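Side-chain contacts in Lin2118 protein (Listeria innocua, PDB 3OOU), which probably acts as a DNA-binding transcription regulator, this chain being its C-terminal AraC-type part with two helix-turn-helix units: residues S4-N9 against G39-K44; S12-H17 against E48-Y53; D71-I76 against T83-F88; Q91-K94 against E98-N101. All coordinates share one frame; numbering follows the deposited sequence.

Contact 1 (S4-N9 against G39-K44); sequences SPIIQN and GQLFQK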
loop_
_atom_site.group_PDB
_atom_site.type_symbol
_atom_site.label_atom_id
_atom_site.label_comp_id
_atom_site.label_asym_id
_atom_site.label_seq_id
_atom_site.Cartn_x
_atom_site.Cartn_y
_atom_site.Cartn_z
ATOM N N SER A 4 4.237 7.808 22.652
ATOM C CA SER A 4 3.935 7.209 21.319
ATOM C C SER A 4 5.222 6.900 20.556
ATOM O O SER A 4 5.836 7.807 19.978
ATOM C CB SER A 4 3.045 8.144 20.492
ATOM O OG SER A 4 1.851 8.473 21.184
ATOM N N PRO A 5 5.652 5.620 20.567
ATOM C CA PRO A 5 6.778 5.213 19.729
ATOM C C PRO A 5 6.560 5.588 18.263
ATOM O O PRO A 5 5.424 5.581 17.775
ATOM C CB PRO A 5 6.814 3.692 19.911
ATOM C CG PRO A 5 6.314 3.488 21.302
ATOM C CD PRO A 5 5.263 4.559 21.516
ATOM N N ILE A 6 7.652 5.939 17.587
ATOM C CA ILE A 6 7.635 6.349 16.183
ATOM C C ILE A 6 6.889 5.353 15.284
ATOM O O ILE A 6 6.108 5.754 14.416
ATOM C CB ILE A 6 9.085 6.541 15.662
ATOM C CG1 ILE A 6 9.763 7.698 16.402
ATOM C CG2 ILE A 6 9.101 6.762 14.147
ATOM C CD1 ILE A 6 11.286 7.727 16.275
ATOM N N ILE A 7 7.142 4.063 15.506
ATOM C CA ILE A 7 6.517 3.014 14.706
ATOM C C ILE A 7 4.981 3.076 14.789
ATOM O O ILE A 7 4.301 2.909 13.783
ATOM C CB ILE A 7 7.100 1.607 15.049
ATOM C CG1 ILE A 7 6.692 0.565 14.000
ATOM C CG2 ILE A 7 6.735 1.177 16.463
ATOM C CD1 ILE A 7 7.314 0.799 12.647
ATOM N N GLN A 8 4.441 3.348 15.978
ATOM C CA GLN A 8 2.991 3.483 16.125
ATOM C C GLN A 8 2.441 4.643 15.301
ATOM O O GLN A 8 1.409 4.507 14.649
ATOM C CB GLN A 8 2.603 3.658 17.588
ATOM C CG GLN A 8 2.825 2.428 18.432
ATOM C CD GLN A 8 2.516 2.674 19.889
ATOM O OE1 GLN A 8 1.571 3.388 20.223
ATOM N NE2 GLN A 8 3.309 2.078 20.767
ATOM N N ASN A 9 3.135 5.780 15.334
ATOM C CA ASN A 9 2.723 6.954 14.566
ATOM C C ASN A 9 2.722 6.727 13.054
ATOM O O ASN A 9 1.813 7.172 12.352
ATOM C CB ASN A 9 3.587 8.166 14.929
ATOM C CG ASN A 9 3.326 8.664 16.336
ATOM O OD1 ASN A 9 2.195 8.626 16.820
ATOM N ND2 ASN A 9 4.374 9.143 16.999
ATOM N N GLY A 39 13.225 3.537 7.750
ATOM C CA GLY A 39 13.155 2.251 7.056
ATOM C C GLY A 39 13.710 1.113 7.893
ATOM O O GLY A 39 13.141 0.017 7.930
ATOM N N GLN A 40 14.819 1.381 8.580
ATOM C CA GLN A 40 15.475 0.361 9.407
ATOM C C GLN A 40 14.640 -0.017 10.613
ATOM O O GLN A 40 14.503 -1.195 10.936
ATOM C CB GLN A 40 16.847 0.841 9.870
ATOM C CG GLN A 40 17.828 0.999 8.740
ATOM C CD GLN A 40 19.071 1.739 9.158
ATOM O OE1 GLN A 40 19.004 2.696 9.927
ATOM N NE2 GLN A 40 20.217 1.303 8.651
ATOM N N LEU A 41 14.090 0.994 11.278
ATOM C CA LEU A 41 13.219 0.788 12.423
ATOM C C LEU A 41 11.975 0.006 11.993
ATOM O O LEU A 41 11.531 -0.911 12.697
ATOM C CB LEU A 41 12.838 2.137 13.044
ATOM C CG LEU A 41 11.867 2.114 14.224
ATOM C CD1 LEU A 41 12.479 1.422 15.442
ATOM C CD2 LEU A 41 11.429 3.530 14.559
ATOM N N PHE A 42 11.442 0.347 10.817
ATOM C CA PHE A 42 10.290 -0.361 10.278
ATOM C C PHE A 42 10.611 -1.833 10.014
ATOM O O PHE A 42 9.859 -2.716 10.451
ATOM C CB PHE A 42 9.734 0.333 9.026
ATOM C CG PHE A 42 8.330 -0.080 8.692
ATOM C CD1 PHE A 42 7.251 0.716 9.068
ATOM C CD2 PHE A 42 8.084 -1.277 8.031
ATOM C CE1 PHE A 42 5.949 0.333 8.781
ATOM C CE2 PHE A 42 6.783 -1.670 7.737
ATOM C CZ PHE A 42 5.714 -0.862 8.107
ATOM N N GLN A 43 11.732 -2.087 9.331
ATOM C CA GLN A 43 12.183 -3.451 9.058
ATOM C C GLN A 43 12.375 -4.245 10.341
ATOM O O GLN A 43 11.982 -5.416 10.420
ATOM C CB GLN A 43 13.481 -3.450 8.252
ATOM C CG GLN A 43 13.293 -3.338 6.760
ATOM C CD GLN A 43 14.228 -4.261 6.003
ATOM O OE1 GLN A 43 13.983 -5.466 5.903
ATOM N NE2 GLN A 43 15.304 -3.702 5.464
ATOM N N LYS A 44 12.966 -3.607 11.348
ATOM C CA LYS A 44 13.199 -4.247 12.643
ATOM C C LYS A 44 11.899 -4.646 13.336
ATOM O O LYS A 44 11.754 -5.790 13.779
ATOM C CB LYS A 44 14.023 -3.336 13.561
ATOM C CG LYS A 44 14.245 -3.914 14.966
ATOM C CD LYS A 44 15.042 -2.972 15.856
ATOM C CE LYS A 44 16.469 -2.771 15.356
ATOM N NZ LYS A 44 17.210 -4.059 15.308
#
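L41 reaches I6 across the gap between helix 6-17 and helix 35-46, and its side chain shows how one methyl can carry a helix-helix contact. From CB the chain continues to CG, which stands anti to the backbone N (chi1 177°) and sends the isobutyl group toward helix 6-17. CD2 makes the contacts with I6; CB, CG and the other branch, CD1, have none with the opposite segment. CD2 lies 4.0 Å from I6 CB and equally near I6 CG2, abutting the root of the isoleucine rather than its end. The two side chains cross at about a right angle. I7, the next residue after I6, works the other way round: in one of its two modelled conformers, its tip CD1 lies 3.6 Å from F42 CD1, coming to the ring obliquely. F42 is buried and turns its ring edge-to-face with Y53, while I6 also rests on I33, Y37 and L38. P5 is at the N-cap of helix 6-17, and the first turn of that helix packs on helix 35-46. That pairing is characteristic of the AraC-type fold, where helix 35-46 is the second helix of the first helix-turn-helix and, as in relatives, probably reads DNA.

Contact 2 (S12-H17 against E48-Y53); sequences SYITEH and EHFTDY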
loop_
_atom_site.group_PDB
_atom_site.type_symbol
_atom_site.label_atom_id
_atom_site.label_comp_id
_atom_site.label_asym_id
_atom_site.label_seq_id
_atom_site.Cartn_x
_atom_site.Cartn_y
_atom_site.Cartn_z
ATOM N N SER A 12 -0.190 4.272 12.135
ATOM C CA SER A 12 -1.447 5.014 12.140
ATOM C C SER A 12 -1.544 5.968 10.945
ATOM O O SER A 12 -2.603 6.092 10.334
ATOM C CB SER A 12 -1.630 5.753 13.469
ATOM O OG SER A 12 -1.715 4.822 14.542
ATOM N N TYR A 13 -0.428 6.617 10.609
ATOM C CA TYR A 13 -0.353 7.504 9.443
ATOM C C TYR A 13 -0.721 6.804 8.131
ATOM O O TYR A 13 -1.438 7.367 7.300
ATOM C CB TYR A 13 1.050 8.103 9.322
ATOM C CG TYR A 13 1.123 9.339 8.456
ATOM C CD1 TYR A 13 0.934 10.606 9.009
ATOM C CD2 TYR A 13 1.393 9.247 7.090
ATOM C CE1 TYR A 13 1.006 11.749 8.226
ATOM C CE2 TYR A 13 1.473 10.390 6.294
ATOM C CZ TYR A 13 1.277 11.636 6.874
ATOM O OH TYR A 13 1.346 12.776 6.103
ATOM N N ILE A 14 -0.219 5.584 7.950
ATOM C CA ILE A 14 -0.555 4.779 6.768
ATOM C C ILE A 14 -2.072 4.635 6.601
ATOM O O ILE A 14 -2.585 4.827 5.504
ATOM C CB ILE A 14 0.170 3.401 6.771
ATOM C CG1 ILE A 14 1.676 3.600 6.553
ATOM C CG2 ILE A 14 -0.422 2.458 5.703
ATOM C CD1 ILE A 14 2.531 2.357 6.768
ATOM N N THR A 15 -2.783 4.345 7.696
ATOM C CA THR A 15 -4.239 4.173 7.674
ATOM C C THR A 15 -4.975 5.436 7.209
ATOM O O THR A 15 -6.007 5.360 6.537
ATOM C CB THR A 15 -4.758 3.736 9.070
ATOM O OG1 THR A 15 -4.003 2.606 9.529
ATOM C CG2 THR A 15 -6.233 3.366 9.023
ATOM N N GLU A 16 -4.444 6.599 7.585
ATOM C CA GLU A 16 -5.047 7.889 7.237
ATOM C C GLU A 16 -4.749 8.338 5.810
ATOM O O GLU A 16 -5.530 9.088 5.215
ATOM C CB GLU A 16 -4.547 8.983 8.185
ATOM C CG GLU A 16 -4.496 8.595 9.649
ATOM C CD GLU A 16 -5.648 9.152 10.452
ATOM O OE1 GLU A 16 -6.583 9.731 9.855
ATOM O OE2 GLU A 16 -5.611 9.014 11.695
ATOM N N HIS A 17 -3.614 7.899 5.272
ATOM C CA HIS A 17 -3.080 8.494 4.053
ATOM C C HIS A 17 -2.660 7.488 2.975
ATOM O O HIS A 17 -2.006 7.866 2.004
ATOM C CB HIS A 17 -1.894 9.406 4.403
ATOM C CG HIS A 17 -2.233 10.502 5.365
ATOM N ND1 HIS A 17 -3.027 11.573 5.020
ATOM C CD2 HIS A 17 -1.885 10.694 6.658
ATOM C CE1 HIS A 17 -3.155 12.378 6.062
ATOM N NE2 HIS A 17 -2.467 11.869 7.067
ATOM N N GLU A 48 9.598 -6.708 7.827
ATOM C CA GLU A 48 9.561 -6.568 6.370
ATOM C C GLU A 48 9.824 -5.118 5.992
ATOM O O GLU A 48 9.748 -4.229 6.843
ATOM C CB GLU A 48 8.200 -7.008 5.819
ATOM C CG GLU A 48 7.040 -6.145 6.295
ATOM C CD GLU A 48 5.695 -6.593 5.773
ATOM O OE1 GLU A 48 5.624 -7.165 4.658
ATOM O OE2 GLU A 48 4.696 -6.353 6.481
ATOM N N HIS A 49 10.114 -4.881 4.716
ATOM C CA HIS A 49 10.307 -3.524 4.222
ATOM C C HIS A 49 9.019 -2.726 4.304
ATOM O O HIS A 49 7.927 -3.267 4.098
ATOM C CB HIS A 49 10.776 -3.548 2.770
ATOM C CG HIS A 49 12.162 -4.077 2.594
ATOM N ND1 HIS A 49 13.262 -3.257 2.463
ATOM C CD2 HIS A 49 12.628 -5.346 2.533
ATOM C CE1 HIS A 49 14.347 -3.999 2.323
ATOM N NE2 HIS A 49 13.988 -5.270 2.358
ATOM N N PHE A 50 9.164 -1.434 4.585
ATOM C CA PHE A 50 8.056 -0.498 4.551
ATOM C C PHE A 50 7.212 -0.647 3.281
ATOM O O PHE A 50 5.981 -0.693 3.347
ATOM C CB PHE A 50 8.570 0.949 4.683
ATOM C CG PHE A 50 7.537 1.983 4.355
ATOM C CD1 PHE A 50 6.603 2.381 5.309
ATOM C CD2 PHE A 50 7.480 2.542 3.077
ATOM C CE1 PHE A 50 5.634 3.326 5.000
ATOM C CE2 PHE A 50 6.511 3.491 2.758
ATOM C CZ PHE A 50 5.586 3.879 3.719
ATOM N N THR A 51 7.865 -0.711 2.125
ATOM C CA THR A 51 7.105 -0.771 0.874
ATOM C C THR A 51 6.288 -2.054 0.751
ATOM O O THR A 51 5.201 -2.033 0.176
ATOM C CB THR A 51 7.979 -0.555 -0.386
ATOM O OG1 THR A 51 8.938 -1.605 -0.501
ATOM C CG2 THR A 51 8.678 0.799 -0.333
ATOM N N ASP A 52 6.792 -3.163 1.299
ATOM C CA ASP A 52 6.033 -4.423 1.260
ATOM C C ASP A 52 4.790 -4.367 2.157
ATOM O O ASP A 52 3.711 -4.824 1.763
ATOM C CB ASP A 52 6.935 -5.620 1.582
ATOM C CG ASP A 52 8.002 -5.844 0.516
ATOM O OD1 ASP A 52 7.655 -5.834 -0.684
ATOM O OD2 ASP A 52 9.186 -6.022 0.877
ATOM N N TYR A 53 4.930 -3.766 3.339
ATOM C CA TYR A 53 3.782 -3.541 4.215
ATOM C C TYR A 53 2.756 -2.636 3.531
ATOM O O TYR A 53 1.554 -2.914 3.553
ATOM C CB TYR A 53 4.221 -2.906 5.537
ATOM C CG TYR A 53 3.071 -2.592 6.473
ATOM C CD1 TYR A 53 2.698 -3.492 7.474
ATOM C CD2 TYR A 53 2.354 -1.397 6.360
ATOM C CE1 TYR A 53 1.642 -3.212 8.332
ATOM C CE2 TYR A 53 1.298 -1.112 7.216
ATOM C CZ TYR A 53 0.947 -2.027 8.197
ATOM O OH TYR A 53 -0.094 -1.764 9.053
#
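I14 meets F50 and Y53 where helix 6-17 packs on the start of helix 50-68, the long helix that in AraC-type proteins joins two helix-turn-helix units. The contact is apolar throughout, an example of an aliphatic tip wedged between two aromatics. I14 points toward the partner helix with its longer branch extended (chi2 170°), which carries CD1 into the interval between the rings. There CD1 lies 3.7 Å from F50 CE1 and 3.7 Å from Y53 CE2, approaching both obliquely. The isoleucine and F50 run antiparallel alongside one another. Around them, M22 and L54 touch I14 and L27 touches F50, placing the isoleucine in the core of the N-terminal unit.

Among the aromatic groups, both aromatic side chains of the second segment turn away from their own amide nitrogens at the first torsion, Y53 with chi1 178°, and this extends the rings away from their own helix. M46 of helix 35-46 also touches Y53. On the other helix, the H17 imidazole lies against a face of the Y13 ring, CD2 standing 3.2 Å above its plane and over its centre.

Polar bonds frame the contact without crossing it. H49 holds the N-cap position, and Y53 N donates to H49 O at 3.1 Å. E48 OE2, salt-bridged to R56, lies in the plane of the Y53 ring at its edge.

Contact 3 (D71-I76 against T83-F88); sequences DNLTII and TDMAYF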
loop_
_atom_site.group_PDB
_atom_site.type_symbol
_atom_site.label_atom_id
_atom_site.label_comp_id
_atom_site.label_asym_id
_atom_site.label_seq_id
_atom_site.Cartn_x
_atom_site.Cartn_y
_atom_site.Cartn_z
ATOM N N ASP A 71 -16.595 -0.211 -10.873
ATOM C CA ASP A 71 -15.778 0.897 -11.330
ATOM C C ASP A 71 -14.553 0.393 -12.080
ATOM O O ASP A 71 -14.141 -0.761 -11.952
ATOM C CB ASP A 71 -15.368 1.795 -10.157
ATOM C CG ASP A 71 -16.527 2.608 -9.607
ATOM O OD1 ASP A 71 -17.559 2.757 -10.302
ATOM O OD2 ASP A 71 -16.409 3.110 -8.472
ATOM N N ASN A 72 -13.989 1.280 -12.883
ATOM C CA ASN A 72 -12.849 0.968 -13.715
ATOM C C ASN A 72 -11.607 0.578 -12.898
ATOM O O ASN A 72 -11.324 1.163 -11.858
ATOM C CB ASN A 72 -12.590 2.175 -14.611
ATOM C CG ASN A 72 -11.402 2.001 -15.496
ATOM O OD1 ASN A 72 -11.534 1.656 -16.663
ATOM N ND2 ASN A 72 -10.224 2.252 -14.951
ATOM N N LEU A 73 -10.886 -0.427 -13.384
ATOM C CA LEU A 73 -9.732 -0.998 -12.696
ATOM C C LEU A 73 -8.583 -0.012 -12.442
ATOM O O LEU A 73 -8.007 0.020 -11.345
ATOM C CB LEU A 73 -9.228 -2.190 -13.500
ATOM C CG LEU A 73 -8.197 -3.139 -12.892
ATOM C CD1 LEU A 73 -8.438 -4.541 -13.422
ATOM C CD2 LEU A 73 -6.779 -2.689 -13.189
ATOM N N THR A 74 -8.237 0.766 -13.464
ATOM C CA THR A 74 -7.229 1.813 -13.349
ATOM C C THR A 74 -7.679 2.873 -12.344
ATOM O O THR A 74 -6.869 3.368 -11.559
ATOM C CB THR A 74 -6.914 2.427 -14.729
ATOM O OG1 THR A 74 -6.249 1.440 -15.528
ATOM C CG2 THR A 74 -6.018 3.650 -14.606
ATOM N N ILE A 75 -8.967 3.209 -12.342
ATOM C CA ILE A 75 -9.513 4.159 -11.372
ATOM C C ILE A 75 -9.386 3.592 -9.951
ATOM O O ILE A 75 -9.035 4.295 -9.008
ATOM C CB ILE A 75 -10.985 4.536 -11.710
ATOM C CG1 ILE A 75 -11.071 5.121 -13.122
ATOM C CG2 ILE A 75 -11.537 5.541 -10.707
ATOM C CD1 ILE A 75 -12.395 5.768 -13.451
ATOM N N ILE A 76 -9.675 2.300 -9.810
ATOM C CA ILE A 76 -9.572 1.648 -8.492
ATOM C C ILE A 76 -8.126 1.600 -7.985
ATOM O O ILE A 76 -7.868 1.841 -6.797
ATOM C CB ILE A 76 -10.234 0.257 -8.474
ATOM C CG1 ILE A 76 -11.753 0.429 -8.552
ATOM C CG2 ILE A 76 -9.832 -0.517 -7.204
ATOM C CD1 ILE A 76 -12.527 -0.841 -8.857
ATOM N N THR A 83 -0.132 4.871 -9.014
ATOM C CA THR A 83 -0.115 5.660 -10.243
ATOM C C THR A 83 0.602 4.917 -11.371
ATOM O O THR A 83 0.466 5.277 -12.544
ATOM C CB THR A 83 0.551 7.031 -10.027
ATOM O OG1 THR A 83 1.895 6.846 -9.579
ATOM C CG2 THR A 83 -0.224 7.850 -8.996
ATOM N N ASP A 84 1.382 3.902 -11.004
ATOM C CA ASP A 84 2.131 3.079 -11.957
ATOM C C ASP A 84 1.370 1.765 -12.115
ATOM O O ASP A 84 1.371 0.921 -11.214
ATOM C CB ASP A 84 3.557 2.862 -11.420
ATOM C CG ASP A 84 4.413 1.937 -12.296
ATOM O OD1 ASP A 84 3.880 1.155 -13.113
ATOM O OD2 ASP A 84 5.654 1.983 -12.125
HETATM N N MSE A 85 0.707 1.606 -13.257
HETATM C CA MSE A 85 -0.193 0.478 -13.470
HETATM C C MSE A 85 0.515 -0.875 -13.627
HETATM O O MSE A 85 -0.016 -1.902 -13.201
HETATM C CB MSE A 85 -1.142 0.760 -14.635
HETATM C CG MSE A 85 -2.160 1.854 -14.320
HETATM SE SE MSE A 85 -3.149 1.501 -12.675
HETATM C CE MSE A 85 -3.967 -0.183 -13.189
ATOM N N ALA A 86 1.703 -0.872 -14.227
ATOM C CA ALA A 86 2.507 -2.090 -14.310
ATOM C C ALA A 86 2.891 -2.546 -12.904
ATOM O O ALA A 86 2.826 -3.739 -12.586
ATOM C CB ALA A 86 3.749 -1.865 -15.170
ATOM N N TYR A 87 3.266 -1.584 -12.062
ATOM C CA TYR A 87 3.622 -1.857 -10.671
ATOM C C TYR A 87 2.416 -2.369 -9.882
ATOM O O TYR A 87 2.526 -3.371 -9.177
ATOM C CB TYR A 87 4.220 -0.601 -10.035
ATOM C CG TYR A 87 4.744 -0.759 -8.628
ATOM C CD1 TYR A 87 5.803 -1.629 -8.343
ATOM C CD2 TYR A 87 4.207 -0.006 -7.583
ATOM C CE1 TYR A 87 6.300 -1.751 -7.045
ATOM C CE2 TYR A 87 4.695 -0.121 -6.284
ATOM C CZ TYR A 87 5.738 -0.998 -6.025
ATOM O OH TYR A 87 6.229 -1.104 -4.744
ATOM N N PHE A 88 1.267 -1.702 -10.019
ATOM C CA PHE A 88 0.033 -2.190 -9.395
ATOM C C PHE A 88 -0.245 -3.641 -9.784
ATOM O O PHE A 88 -0.538 -4.483 -8.930
ATOM C CB PHE A 88 -1.169 -1.316 -9.765
ATOM C CG PHE A 88 -2.492 -1.895 -9.333
ATOM C CD1 PHE A 88 -2.809 -2.002 -7.980
ATOM C CD2 PHE A 88 -3.417 -2.343 -10.275
ATOM C CE1 PHE A 88 -4.028 -2.539 -7.569
ATOM C CE2 PHE A 88 -4.650 -2.883 -9.874
ATOM C CZ PHE A 88 -4.952 -2.980 -8.517
#
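D84 OD1 accepts a hydrogen bond from Y87 N at 3.0 Å, nearly straight with 165° at the hydrogen, and so caps the helix that brings M85 and F88 up to L73 and T74. The amide meets the carboxylate from above its plane, 64° out of it. The cap satisfies the Y87 amide of the first turn, and here it fixes the residue just before M85, the selenomethionine that contributes most to the contact. Its chain curls, bent at both chi2 and chi3, which brings the terminal methyl round against helix 73-79. CE settles 3.6 Å from T74 OG1 and 3.8 Å from L73 CD2, while SE lies 4.1 Å from T74 CG2; the threonine is therefore met along both of its branches.

Helices 73-79 and 85-96 form the second helix-turn-helix of this AraC-type part, with 85-96 in the position of the recognition helix; M85 and F88 seat that helix on its partner from its very first turn.

Deeper in, the same L73 CD2 approaches the F88 ring at its edge, near the ring plane, 3.9 Å from CE2. F88 is buried: A77 of helix 73-79, A62 of helix 50-68 and P100 all touch it, and its ring meets that of Y82 with the planes at about 55°.

Contact 4 (Q91-K94 against E98-N101); sequences QFKK and ETPN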
loop_
_atom_site.group_PDB
_atom_site.type_symbol
_atom_site.label_atom_id
_atom_site.label_comp_id
_atom_site.label_asym_id
_atom_site.label_seq_id
_atom_site.Cartn_x
_atom_site.Cartn_y
_atom_site.Cartn_z
ATOM N N GLN A 91 2.125 -5.970 -8.001
ATOM C CA GLN A 91 1.873 -5.990 -6.566
ATOM C C GLN A 91 0.578 -6.696 -6.178
ATOM O O GLN A 91 0.537 -7.408 -5.172
ATOM C CB GLN A 91 1.920 -4.565 -6.005
ATOM C CG GLN A 91 3.324 -3.959 -6.000
ATOM C CD GLN A 91 4.320 -4.788 -5.205
ATOM O OE1 GLN A 91 3.998 -5.315 -4.140
ATOM N NE2 GLN A 91 5.534 -4.911 -5.729
ATOM N N PHE A 92 -0.469 -6.509 -6.976
ATOM C CA PHE A 92 -1.739 -7.187 -6.733
ATOM C C PHE A 92 -1.550 -8.701 -6.859
ATOM O O PHE A 92 -2.022 -9.462 -6.011
ATOM C CB PHE A 92 -2.829 -6.699 -7.695
ATOM C CG PHE A 92 -4.221 -7.091 -7.281
ATOM C CD1 PHE A 92 -5.018 -6.210 -6.562
ATOM C CD2 PHE A 92 -4.737 -8.350 -7.599
ATOM C CE1 PHE A 92 -6.313 -6.570 -6.169
ATOM C CE2 PHE A 92 -6.023 -8.714 -7.201
ATOM C CZ PHE A 92 -6.813 -7.822 -6.495
ATOM N N LYS A 93 -0.841 -9.121 -7.906
ATOM C CA LYS A 93 -0.547 -10.540 -8.119
ATOM C C LYS A 93 0.249 -11.117 -6.950
ATOM O O LYS A 93 -0.048 -12.214 -6.470
ATOM C CB LYS A 93 0.205 -10.737 -9.443
ATOM C CG LYS A 93 0.679 -12.166 -9.738
ATOM C CD LYS A 93 -0.480 -13.127 -9.948
ATOM C CE LYS A 93 0.027 -14.539 -10.202
ATOM N NZ LYS A 93 -1.086 -15.505 -10.380
ATOM N N LYS A 94 1.251 -10.368 -6.499
ATOM C CA LYS A 94 2.109 -10.789 -5.391
ATOM C C LYS A 94 1.320 -11.034 -4.100
ATOM O O LYS A 94 1.543 -12.033 -3.405
ATOM C CB LYS A 94 3.221 -9.760 -5.166
ATOM C CG LYS A 94 4.149 -10.066 -3.996
ATOM C CD LYS A 94 5.210 -8.998 -3.823
ATOM C CE LYS A 94 6.186 -9.386 -2.724
ATOM N NZ LYS A 94 7.077 -8.262 -2.348
ATOM N N GLU A 98 -3.414 -13.702 -7.478
ATOM C CA GLU A 98 -4.207 -13.600 -8.707
ATOM C C GLU A 98 -4.042 -12.226 -9.356
ATOM O O GLU A 98 -3.768 -11.243 -8.670
ATOM C CB GLU A 98 -5.693 -13.836 -8.402
ATOM C CG GLU A 98 -6.035 -15.186 -7.750
ATOM C CD GLU A 98 -6.079 -16.353 -8.731
ATOM O OE1 GLU A 98 -5.840 -16.153 -9.944
ATOM O OE2 GLU A 98 -6.358 -17.485 -8.278
ATOM N N THR A 99 -4.224 -12.152 -10.674
ATOM C CA THR A 99 -4.304 -10.852 -11.349
ATOM C C THR A 99 -5.590 -10.131 -10.922
ATOM O O THR A 99 -6.568 -10.787 -10.525
ATOM C CB THR A 99 -4.302 -10.992 -12.881
ATOM O OG1 THR A 99 -5.476 -11.699 -13.287
ATOM C CG2 THR A 99 -3.053 -11.732 -13.365
ATOM N N PRO A 100 -5.601 -8.786 -10.995
ATOM C CA PRO A 100 -6.794 -8.045 -10.573
ATOM C C PRO A 100 -8.086 -8.484 -11.259
ATOM O O PRO A 100 -9.082 -8.731 -10.582
ATOM C CB PRO A 100 -6.466 -6.596 -10.935
ATOM C CG PRO A 100 -4.987 -6.526 -10.973
ATOM C CD PRO A 100 -4.479 -7.887 -11.338
ATOM N N ASN A 101 -8.089 -8.593 -12.583
ATOM C CA ASN A 101 -9.346 -8.918 -13.246
ATOM C C ASN A 101 -9.753 -10.390 -13.078
ATOM O O ASN A 101 -10.940 -10.704 -13.095
ATOM C CB ASN A 101 -9.370 -8.435 -14.704
ATOM C CG ASN A 101 -10.674 -7.714 -15.065
ATOM O OD1 ASN A 101 -11.265 -7.002 -14.236
ATOM N ND2 ASN A 101 -11.120 -7.888 -16.307
#
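F92 and K93 ride on the helical segment Q91-K94, and the chain returns past them as E98 and T99, both extended, before P100 opens the last helix. This is the end of the second helix-turn-helix unit of the AraC-type fold, where helix 85-96 gives way through a short loop to helix 100-107. The return is close: the CA atoms of K93 and E98 are 4.8 Å apart, those of F92 and P100 6.4 Å. Backbone meets backbone in a CA-H...O contact from K93 CA to E98 O, 3.3 Å long with 154° at the hydrogen.

F92 supplies the core of the side-chain packing. A chi1 of -165° swings its ring away from its own amide and lays one ring face against P100. The proline makes a CH-pi contact there, CB lying 4.2 Å from the ring centroid and 14° off its normal, and P100 CG rests 3.8 Å from F92 CG. V59, K63 and L66 of the long helix 50-68 also touch F92, so the ring joins three helices.

K93 packs with its aliphatic stem instead. Bent at chi2, it sets CD 3.7 Å from E98 C, and its NZ donates to G97 O. The charges may attract weakly across the 4.8 Å from K93 NZ to E98 OE1, without contact. T99 is the N-cap of helix 100-107; its OG1 weakly accepts a hydrogen bond from R102 N. At the rim of the aromatic ring, in its plane, E98 O lies 3.2 Å from F92 CD2.

The four contacts fall into two pairs, one for each helix-turn-helix unit, at the two ends of helix 50-68. Contacts 1 and 2 share helix 6-17 and have centres about 10 Å apart; they touch where F42 CD2 lies 3.6 Å from F50 CA. Contacts 3 and 4 share helix 85-96, with centres about 11 Å apart, and meet through P100, whose CG is 3.8 Å from F88 CE2. Between the pairs, contacts 1 and 3 are about 29 Å apart, centre to centre, on opposite sides of the chain's centre. A salt bridge from K94 NZ to D52 OD1, 3.0 Å, links contact 4 to contact 2.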